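Local coordinates for protein mannan endo-1,4-beta-mannosidase (PDB 2C0H) that hydrolyses internal beta-1,4-mannosidic linkages in the backbones of mannans, galactomannans and glucomannans, releasing short manno-oligosaccharides, at residues Glu294-His299 with Trp321-Thr326; Thr264-Asn269 with His299-Ser304. The protein carries 3 engineered substitutions. One frame throughout, in Å; residues are numbered along the deposited sequence.

Contact 1. Residues Glu294-His299 with Trp321-Thr326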
ATOM      1  N   GLU A 294      -4.242   7.203  -0.648  1.00 11.43           N
ATOM      2  CA  GLU A 294      -5.349   7.599   0.250  1.00 12.26           C
ATOM      3  C   GLU A 294      -5.603   9.090   0.071  1.00 11.96           C
ATOM      4  O   GLU A 294      -4.652   9.879   0.074  1.00 11.39           O
ATOM      5  CB  GLU A 294      -5.006   7.382   1.729  1.00 12.36           C
ATOM      6  CG  GLU A 294      -4.832   5.939   2.179  1.00 13.55           C
ATOM      7  CD  GLU A 294      -4.640   5.791   3.682  1.00 15.88           C
ATOM      8  OE1 GLU A 294      -4.806   6.794   4.424  1.00 18.45           O
ATOM      9  OE2 GLU A 294      -4.310   4.661   4.134  1.00 16.57           O
ATOM     10  N   PHE A 295      -6.875   9.457  -0.086  1.00 11.24           N
ATOM     11  CA  PHE A 295      -7.306  10.859  -0.103  1.00 11.60           C
ATOM     12  C   PHE A 295      -8.820  10.822  -0.062  1.00 10.34           C
ATOM     13  O   PHE A 295      -9.426   9.782  -0.330  1.00 10.31           O
ATOM     14  CB  PHE A 295      -6.846  11.581  -1.376  1.00 12.27           C
ATOM     15  CG  PHE A 295      -7.445  11.044  -2.640  1.00 12.19           C
ATOM     16  CD1 PHE A 295      -8.571  11.637  -3.238  1.00 11.66           C
ATOM     17  CD2 PHE A 295      -6.892   9.925  -3.261  1.00 14.51           C
ATOM     18  CE1 PHE A 295      -9.103  11.134  -4.389  1.00 13.12           C
ATOM     19  CE2 PHE A 295      -7.437   9.412  -4.419  1.00 15.03           C
ATOM     20  CZ  PHE A 295      -8.541  10.010  -5.000  1.00 14.38           C
ATOM     21  N   ASN A 296      -9.438  11.973   0.214  1.00 11.48           N
ATOM     22  CA  ASN A 296     -10.884  12.112  -0.009  1.00 11.92           C
ATOM     23  C   ASN A 296     -11.285  13.585  -0.074  1.00 12.18           C
ATOM     24  O   ASN A 296     -10.531  14.479   0.288  1.00 11.80           O
ATOM     25  CB  ASN A 296     -11.729  11.345   1.034  1.00 12.44           C
ATOM     26  CG  ASN A 296     -11.394  11.698   2.466  1.00 13.06           C
ATOM     27  OD1 ASN A 296     -11.336  12.869   2.858  1.00 14.96           O
ATOM     28  ND2 ASN A 296     -11.174  10.669   3.285  1.00 13.23           N
ATOM     29  N   GLN A 297     -12.477  13.805  -0.603  1.00 13.75           N
ATOM     30  CA  GLN A 297     -13.015  15.152  -0.793  1.00 14.58           C
ATOM     31  C   GLN A 297     -13.222  15.864   0.544  1.00 14.61           C
ATOM     32  O   GLN A 297     -13.059  17.080   0.646  1.00 14.20           O
ATOM     33  CB  GLN A 297     -14.322  15.016  -1.546  1.00 15.23           C
ATOM     34  CG  GLN A 297     -15.016  16.275  -1.908  1.00 16.02           C
ATOM     35  CD  GLN A 297     -16.338  15.983  -2.566  1.00 17.11           C
ATOM     36  OE1 GLN A 297     -16.434  15.195  -3.524  1.00 19.02           O
ATOM     37  NE2 GLN A 297     -17.385  16.589  -2.035  1.00 20.08           N
ATOM     38  N   GLU A 298     -13.555  15.107   1.575  1.00 15.04           N
ATOM     39  CA  GLU A 298     -13.765  15.686   2.896  1.00 16.05           C
ATOM     40  C   GLU A 298     -12.504  16.371   3.448  1.00 16.38           C
ATOM     41  O   GLU A 298     -12.590  17.314   4.242  1.00 16.72           O
ATOM     42  CB  GLU A 298     -14.302  14.609   3.848  1.00 17.28           C
ATOM     43  CG  GLU A 298     -15.759  14.158   3.557  1.00 19.56           C
ATOM     44  CD  GLU A 298     -15.949  13.204   2.359  1.00 21.76           C
ATOM     45  OE1 GLU A 298     -14.967  12.787   1.708  1.00 24.45           O
ATOM     46  OE2 GLU A 298     -17.113  12.837   2.057  1.00 23.81           O
ATOM     47  N   HIS A 299     -11.335  15.908   3.007  1.00 15.64           N
ATOM     48  CA  HIS A 299     -10.044  16.487   3.366  1.00 16.08           C
ATOM     49  C   HIS A 299      -9.278  16.922   2.117  1.00 15.69           C
ATOM     50  O   HIS A 299      -8.051  16.782   2.039  1.00 15.40           O
ATOM     51  CB  HIS A 299      -9.248  15.461   4.186  1.00 17.26           C
ATOM     52  CG  HIS A 299      -9.948  15.053   5.443  1.00 19.42           C
ATOM     53  ND1 HIS A 299     -10.789  13.966   5.505  1.00 21.83           N
ATOM     54  CD2 HIS A 299      -9.958  15.607   6.677  1.00 22.94           C
ATOM     55  CE1 HIS A 299     -11.287  13.863   6.725  1.00 23.14           C
ATOM     56  NE2 HIS A 299     -10.799  14.849   7.456  1.00 24.19           N
ATOM     57  N   TRP A 321      -6.492   5.952  -5.120  1.00 10.70           N
ATOM     58  CA  TRP A 321      -7.387   5.170  -4.283  1.00 10.84           C
ATOM     59  C   TRP A 321      -7.957   6.039  -3.161  1.00 10.79           C
ATOM     60  O   TRP A 321      -7.222   6.583  -2.370  1.00 10.84           O
ATOM     61  CB  TRP A 321      -6.655   3.996  -3.649  1.00 12.00           C
ATOM     62  CG  TRP A 321      -6.091   3.017  -4.626  1.00 12.79           C
ATOM     63  CD1 TRP A 321      -6.635   2.634  -5.816  1.00 13.90           C
ATOM     64  CD2 TRP A 321      -4.898   2.247  -4.459  1.00 13.28           C
ATOM     65  NE1 TRP A 321      -5.840   1.665  -6.410  1.00 15.10           N
ATOM     66  CE2 TRP A 321      -4.765   1.423  -5.597  1.00 14.91           C
ATOM     67  CE3 TRP A 321      -3.934   2.175  -3.457  1.00 13.27           C
ATOM     68  CZ2 TRP A 321      -3.693   0.536  -5.760  1.00 14.86           C
ATOM     69  CZ3 TRP A 321      -2.863   1.287  -3.631  1.00 14.28           C
ATOM     70  CH2 TRP A 321      -2.755   0.504  -4.772  1.00 14.48           C
ATOM     71  N   THR A 322      -9.277   6.199  -3.123  1.00 11.16           N
ATOM     72  CA  THR A 322      -9.886   6.982  -2.073  1.00 11.57           C
ATOM     73  C   THR A 322      -9.916   6.239  -0.744  1.00 11.68           C
ATOM     74  O   THR A 322      -9.868   5.019  -0.698  1.00 11.91           O
ATOM     75  CB  THR A 322     -11.326   7.327  -2.426  1.00 11.32           C
ATOM     76  OG1 THR A 322     -12.036   6.142  -2.748  1.00 13.28           O
ATOM     77  CG2 THR A 322     -11.382   8.329  -3.571  1.00 15.33           C
ATOM     78  N   TRP A 323     -10.026   6.997   0.334  1.00 11.79           N
ATOM     79  CA  TRP A 323     -10.189   6.450   1.658  1.00 12.03           C
ATOM     80  C   TRP A 323     -11.585   6.815   2.157  1.00 12.36           C
ATOM     81  O   TRP A 323     -11.855   8.027   2.266  1.00 12.66           O
ATOM     82  CB  TRP A 323      -9.165   7.078   2.604  1.00 13.01           C
ATOM     83  CG  TRP A 323      -9.325   6.570   3.988  1.00 13.20           C
ATOM     84  CD1 TRP A 323     -10.074   7.122   4.995  1.00 14.72           C
ATOM     85  CD2 TRP A 323      -8.781   5.358   4.502  1.00 14.09           C
ATOM     86  NE1 TRP A 323      -9.988   6.329   6.119  1.00 14.58           N
ATOM     87  CE2 TRP A 323      -9.211   5.235   5.833  1.00 14.59           C
ATOM     88  CE3 TRP A 323      -7.967   4.358   3.961  1.00 14.11           C
ATOM     89  CZ2 TRP A 323      -8.847   4.153   6.635  1.00 15.49           C
ATOM     90  CZ3 TRP A 323      -7.597   3.293   4.770  1.00 14.00           C
ATOM     91  CH2 TRP A 323      -8.046   3.193   6.078  1.00 14.54           C
ATOM     92  N   SER A 324     -12.480   5.869   2.462  1.00 11.75           N
ATOM     93  CA  SER A 324     -12.489   4.428   2.132  1.00 11.22           C
ATOM     94  C   SER A 324     -13.947   3.920   2.094  1.00 12.05           C
ATOM     95  O   SER A 324     -14.878   4.681   2.391  1.00 11.78           O
ATOM     96  CB  SER A 324     -11.768   3.623   3.213  1.00 11.56           C
ATOM     97  OG  SER A 324     -12.514   3.672   4.424  1.00 11.97           O
ATOM     98  N   ARG A 325     -14.155   2.653   1.787  1.00 12.51           N
ATOM     99  CA  ARG A 325     -15.537   2.094   1.790  1.00 12.20           C
ATOM    100  C   ARG A 325     -16.199   2.279   3.155  1.00 13.16           C
ATOM    101  O   ARG A 325     -17.400   2.509   3.210  1.00 12.99           O
ATOM    102  CB  ARG A 325     -15.598   0.606   1.365  1.00 13.65           C
ATOM    103  CG  ARG A 325     -16.972  -0.081   1.503  1.00 15.32           C
ATOM    104  CD  ARG A 325     -17.843   0.435   0.454  1.00 17.62           C
ATOM    105  NE  ARG A 325     -19.241  -0.014   0.489  1.00 19.61           N
ATOM    106  CZ  ARG A 325     -20.217   0.605   1.150  1.00 18.30           C
ATOM    107  NH1 ARG A 325     -19.954   1.648   1.914  1.00 16.29           N
ATOM    108  NH2 ARG A 325     -21.466   0.159   1.055  1.00 19.60           N
ATOM    109  N   THR A 326     -15.438   2.133   4.232  1.00 12.55           N
ATOM    110  CA  THR A 326     -15.988   2.257   5.599  1.00 13.72           C
ATOM    111  C   THR A 326     -16.188   3.689   6.084  1.00 14.36           C
ATOM    112  O   THR A 326     -17.013   3.911   6.985  1.00 13.74           O
ATOM    113  CB  THR A 326     -15.108   1.554   6.669  1.00 13.78           C
ATOM    114  OG1 THR A 326     -13.837   2.211   6.812  1.00 14.61           O
ATOM    115  CG2 THR A 326     -14.927   0.097   6.324  1.00 14.70           C
TER

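Contact 2. Residues Thr264-Asn269 with His299-Ser304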
ATOM      1  N   THR A 264      -2.367  11.696   1.248  1.00 13.13           N
ATOM      2  CA  THR A 264      -2.400  13.154   1.395  1.00 14.48           C
ATOM      3  C   THR A 264      -3.764  13.651   1.851  1.00 14.53           C
ATOM      4  O   THR A 264      -4.807  13.275   1.292  1.00 14.57           O
ATOM      5  CB  THR A 264      -1.918  13.841   0.084  1.00 14.75           C
ATOM      6  OG1 THR A 264      -1.786  15.264   0.259  1.00 15.89           O
ATOM      7  CG2 THR A 264      -2.843  13.521  -1.035  1.00 16.52           C
ATOM      8  N   TYR A 265      -3.729  14.441   2.919  1.00 15.10           N
ATOM      9  CA  TYR A 265      -4.914  15.048   3.518  1.00 16.07           C
ATOM     10  C   TYR A 265      -4.614  16.508   3.828  1.00 16.81           C
ATOM     11  O   TYR A 265      -3.483  16.852   4.176  1.00 16.98           O
ATOM     12  CB  TYR A 265      -5.272  14.312   4.804  1.00 16.29           C
ATOM     13  CG  TYR A 265      -5.597  12.841   4.630  1.00 16.03           C
ATOM     14  CD1 TYR A 265      -6.862  12.427   4.233  1.00 16.81           C
ATOM     15  CD2 TYR A 265      -4.653  11.861   4.892  1.00 16.38           C
ATOM     16  CE1 TYR A 265      -7.187  11.092   4.083  1.00 17.25           C
ATOM     17  CE2 TYR A 265      -4.971  10.518   4.759  1.00 16.21           C
ATOM     18  CZ  TYR A 265      -6.240  10.130   4.347  1.00 16.70           C
ATOM     19  OH  TYR A 265      -6.626   8.811   4.208  1.00 18.45           O
ATOM     20  N   ASP A 266      -5.615  17.372   3.687  1.00 17.91           N
ATOM     21  CA  ASP A 266      -5.436  18.789   3.984  1.00 19.63           C
ATOM     22  C   ASP A 266      -5.370  19.041   5.494  1.00 20.88           C
ATOM     23  O   ASP A 266      -5.577  18.127   6.294  1.00 21.74           O
ATOM     24  CB  ASP A 266      -6.534  19.632   3.323  1.00 19.48           C
ATOM     25  CG  ASP A 266      -7.905  19.449   3.960  1.00 20.94           C
ATOM     26  OD1 ASP A 266      -8.045  18.719   4.955  1.00 22.36           O
ATOM     27  OD2 ASP A 266      -8.873  20.036   3.440  1.00 21.18           O
ATOM     28  N   TRP A 267      -5.059  20.275   5.867  1.00 23.02           N
ATOM     29  CA  TRP A 267      -5.068  20.687   7.266  1.00 23.88           C
ATOM     30  C   TRP A 267      -5.654  22.080   7.321  1.00 24.18           C
ATOM     31  O   TRP A 267      -5.179  22.963   6.626  1.00 23.64           O
ATOM     32  CB  TRP A 267      -3.662  20.685   7.849  1.00 25.65           C
ATOM     33  CG  TRP A 267      -3.647  21.133   9.277  1.00 26.68           C
ATOM     34  CD1 TRP A 267      -3.077  22.267   9.779  1.00 28.78           C
ATOM     35  CD2 TRP A 267      -4.277  20.474  10.378  1.00 28.84           C
ATOM     36  NE1 TRP A 267      -3.300  22.345  11.133  1.00 29.42           N
ATOM     37  CE2 TRP A 267      -4.035  21.258  11.526  1.00 29.44           C
ATOM     38  CE3 TRP A 267      -5.027  19.299  10.507  1.00 29.45           C
ATOM     39  CZ2 TRP A 267      -4.504  20.895  12.790  1.00 29.51           C
ATOM     40  CZ3 TRP A 267      -5.491  18.939  11.764  1.00 28.96           C
ATOM     41  CH2 TRP A 267      -5.230  19.737  12.888  1.00 28.81           C
ATOM     42  N   GLN A 268      -6.689  22.257   8.137  1.00 25.08           N
ATOM     43  CA  GLN A 268      -7.436  23.518   8.193  1.00 25.96           C
ATOM     44  C   GLN A 268      -7.770  24.027   6.778  1.00 25.70           C
ATOM     45  O   GLN A 268      -7.550  25.202   6.454  1.00 25.60           O
ATOM     46  CB  GLN A 268      -6.661  24.567   9.005  1.00 26.76           C
ATOM     47  CG  GLN A 268      -6.220  24.084  10.397  1.00 28.40           C
ATOM     48  CD  GLN A 268      -5.400  25.114  11.166  1.00 28.73           C
ATOM     49  OE1 GLN A 268      -5.078  26.187  10.648  1.00 34.52           O
ATOM     50  NE2 GLN A 268      -5.057  24.791  12.409  1.00 31.15           N
ATOM     51  N   ASN A 269      -8.284  23.113   5.949  1.00 25.21           N
ATOM     52  CA  ASN A 269      -8.745  23.389   4.575  1.00 24.74           C
ATOM     53  C   ASN A 269      -7.672  23.826   3.579  1.00 23.87           C
ATOM     54  O   ASN A 269      -7.993  24.403   2.556  1.00 23.78           O
ATOM     55  CB  ASN A 269      -9.913  24.398   4.569  1.00 25.62           C
ATOM     56  CG  ASN A 269     -10.812  24.261   3.335  1.00 26.68           C
ATOM     57  OD1 ASN A 269     -11.332  23.182   3.046  1.00 32.12           O
ATOM     58  ND2 ASN A 269     -11.013  25.366   2.615  1.00 30.66           N
ATOM     59  N   HIS A 299     -11.335  15.908   3.007  1.00 15.64           N
ATOM     60  CA  HIS A 299     -10.044  16.487   3.366  1.00 16.08           C
ATOM     61  C   HIS A 299      -9.278  16.922   2.117  1.00 15.69           C
ATOM     62  O   HIS A 299      -8.051  16.782   2.039  1.00 15.40           O
ATOM     63  CB  HIS A 299      -9.248  15.461   4.186  1.00 17.26           C
ATOM     64  CG  HIS A 299      -9.948  15.053   5.443  1.00 19.42           C
ATOM     65  ND1 HIS A 299     -10.789  13.966   5.505  1.00 21.83           N
ATOM     66  CD2 HIS A 299      -9.958  15.607   6.677  1.00 22.94           C
ATOM     67  CE1 HIS A 299     -11.287  13.863   6.725  1.00 23.14           C
ATOM     68  NE2 HIS A 299     -10.799  14.849   7.456  1.00 24.19           N
ATOM     69  N   GLY A 300     -10.002  17.496   1.160  1.00 14.69           N
ATOM     70  CA  GLY A 300      -9.450  17.872  -0.141  1.00 15.71           C
ATOM     71  C   GLY A 300      -9.325  19.352  -0.454  1.00 15.62           C
ATOM     72  O   GLY A 300      -9.203  19.724  -1.623  1.00 16.06           O
ATOM     73  N   ALA A 301      -9.344  20.197   0.578  1.00 16.48           N
ATOM     74  CA  ALA A 301      -9.083  21.634   0.414  1.00 17.00           C
ATOM     75  C   ALA A 301     -10.008  22.278  -0.619  1.00 17.59           C
ATOM     76  O   ALA A 301      -9.583  23.142  -1.378  1.00 19.61           O
ATOM     77  CB  ALA A 301      -7.625  21.865   0.039  1.00 17.12           C
ATOM     78  N   GLY A 302     -11.267  21.853  -0.644  1.00 17.93           N
ATOM     79  CA  GLY A 302     -12.253  22.398  -1.575  1.00 17.68           C
ATOM     80  C   GLY A 302     -12.323  21.748  -2.948  1.00 17.97           C
ATOM     81  O   GLY A 302     -13.209  22.074  -3.748  1.00 18.89           O
ATOM     82  N   MET A 303     -11.419  20.814  -3.244  1.00 17.25           N
ATOM     83  CA  MET A 303     -11.461  20.088  -4.516  1.00 16.96           C
ATOM     84  C   MET A 303     -12.618  19.059  -4.512  1.00 16.06           C
ATOM     85  O   MET A 303     -12.822  18.383  -3.505  1.00 16.57           O
ATOM     86  CB  MET A 303     -10.141  19.325  -4.746  1.00 17.51           C
ATOM     87  CG  MET A 303      -8.880  20.157  -4.841  1.00 17.67           C
ATOM     88  SD  MET A 303      -7.418  19.075  -5.066  1.00 19.44           S
ATOM     89  CE  MET A 303      -7.533  18.692  -6.795  1.00 21.35           C
ATOM     90  N   SER A 304     -13.358  18.924  -5.623  1.00 15.08           N
ATOM     91  CA  SER A 304     -14.328  17.832  -5.787  1.00 14.32           C
ATOM     92  C   SER A 304     -13.606  16.492  -5.972  1.00 13.79           C
ATOM     93  O   SER A 304     -12.434  16.497  -6.368  1.00 13.34           O
ATOM     94  CB  SER A 304     -15.250  18.053  -7.004  1.00 13.75           C
ATOM     95  OG  SER A 304     -14.531  17.953  -8.232  1.00 14.92           O
TER
HETATM   96  O   HOH W   1      -7.434  14.068   0.823  1.00 13.56           O

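Contact 1. Residues Glu294-His299 with Trp321-Thr326
The catalytic end of the TIM barrel is built here from the last residues of the parallel strands 290-294 and 319-322 and the loops that follow them, where Glu294 meets Trp323, and Phe295 meets Thr322. Glu294, probably the nucleophile, and Trp323, probably a substrate-binding residue, lie side by side and point the same way. Glu294 OE1 lies over one face of the indole near the rim of the six-membered ring, with CD 3.6 Å from Trp323 CE3 and the two planes 30° apart. An extended chain beyond CG (chi2 -174°) carries the acid that far, where Arg63 forms a salt bridge with OE2 and the hydroxyl of Tyr265 a hydrogen bond with OE1. Ser324 CB packs on the other face of the indole, and the peptide bond before Ser324 is cis. Backbone and amide fix the tryptophan's main chain: Trp323 N donates to Phe295 O at 2.9 Å, and Asn296 ND2 reaches Trp323 O at 2.9 Å with an N-H...O angle of 164°. Asparagine suits this place because OD1 also accepts His299 ND1 of its own loop at 2.9 Å, and the two bonds together fix the amide's rotation. The Phe295 ring turns toward helix 305-314, touching Met308, its CZ 3.6 Å from Thr322 CG2. A glutamate nucleophile ending the seventh barrel strand, with a tryptophan just after the eighth, is the arrangement of family 5 (clan GH-A) glycosidases.

Contact 2. Residues Thr264-Asn269 with His299-Ser304
Tyr265 turns the edge of its ring toward the face of His299 in an offset edge-to-face pair, planes at 87° and centroids 5.9 Å apart. The nearest approach of these two side chains is at the base of the histidine, where His299 CB lies in the plane of the phenol ring, 3.9 Å from Tyr265 CD1. A tyrosine suits the place because its ring edge packs on His299 while its hydroxyl reaches Glu294; it probably also binds substrate. Asp266 points toward the facing loop. Its CG stands between the backbone N and the carbonyl carbon (chi1 71°), which folds the carboxylate back over the His299-Gly300 peptide. There OD2 accepts Ala301 N at 2.9 Å, met on the anti side and 35° out of the carboxylate plane, while OD1 lies 3.6 Å from His299 CB, near the plane of the imidazole at its edge. The backbone adds Asp266 N to His299 O at 3.0 Å, and a water lies within hydrogen-bonding distance of both that oxygen and Thr264 O. With an alanine at Asp266, Ala301 N is likely to lose its carboxylate acceptor, and the turn would be less firmly tied to the facing loop. Farther out, Ala301 CB rests 3.6 Å from Asn269 O, a small side chain fitting a close backbone approach. Gly302 takes backbone angles that favour glycine in the type I' turn from Gly300 to Met303. Both loops follow adjacent parallel strands, 260-263 and 290-294, at the C-terminal end of the TIM barrel, where such loops form the active-site rim.

Overall arrangement
Contacts 1 and 2 lie side by side at the catalytic end of the barrel, their centres 11 Å apart, and follow three successive strands, 260-263, 290-294 and 319-322. His299 belongs to both: its ring is tied to Asn296 in one loop and packs on Tyr265 in the other. They meet in the active site, where Tyr265 OH is 2.7 Å from Glu294 OE1, a probable hydrogen bond that would help orient the presumed nucleophile; Glu294 O is also 3.1 Å from Thr264 N. The same hydroxyl lies 3.5 Å from Trp323 CB. Thus contact 2, the more superficial, brings in Tyr265, probably a substrate-binding residue, with His299 behind it as second shell, whereas buried contact 1 supplies the acid and the tryptophan themselves.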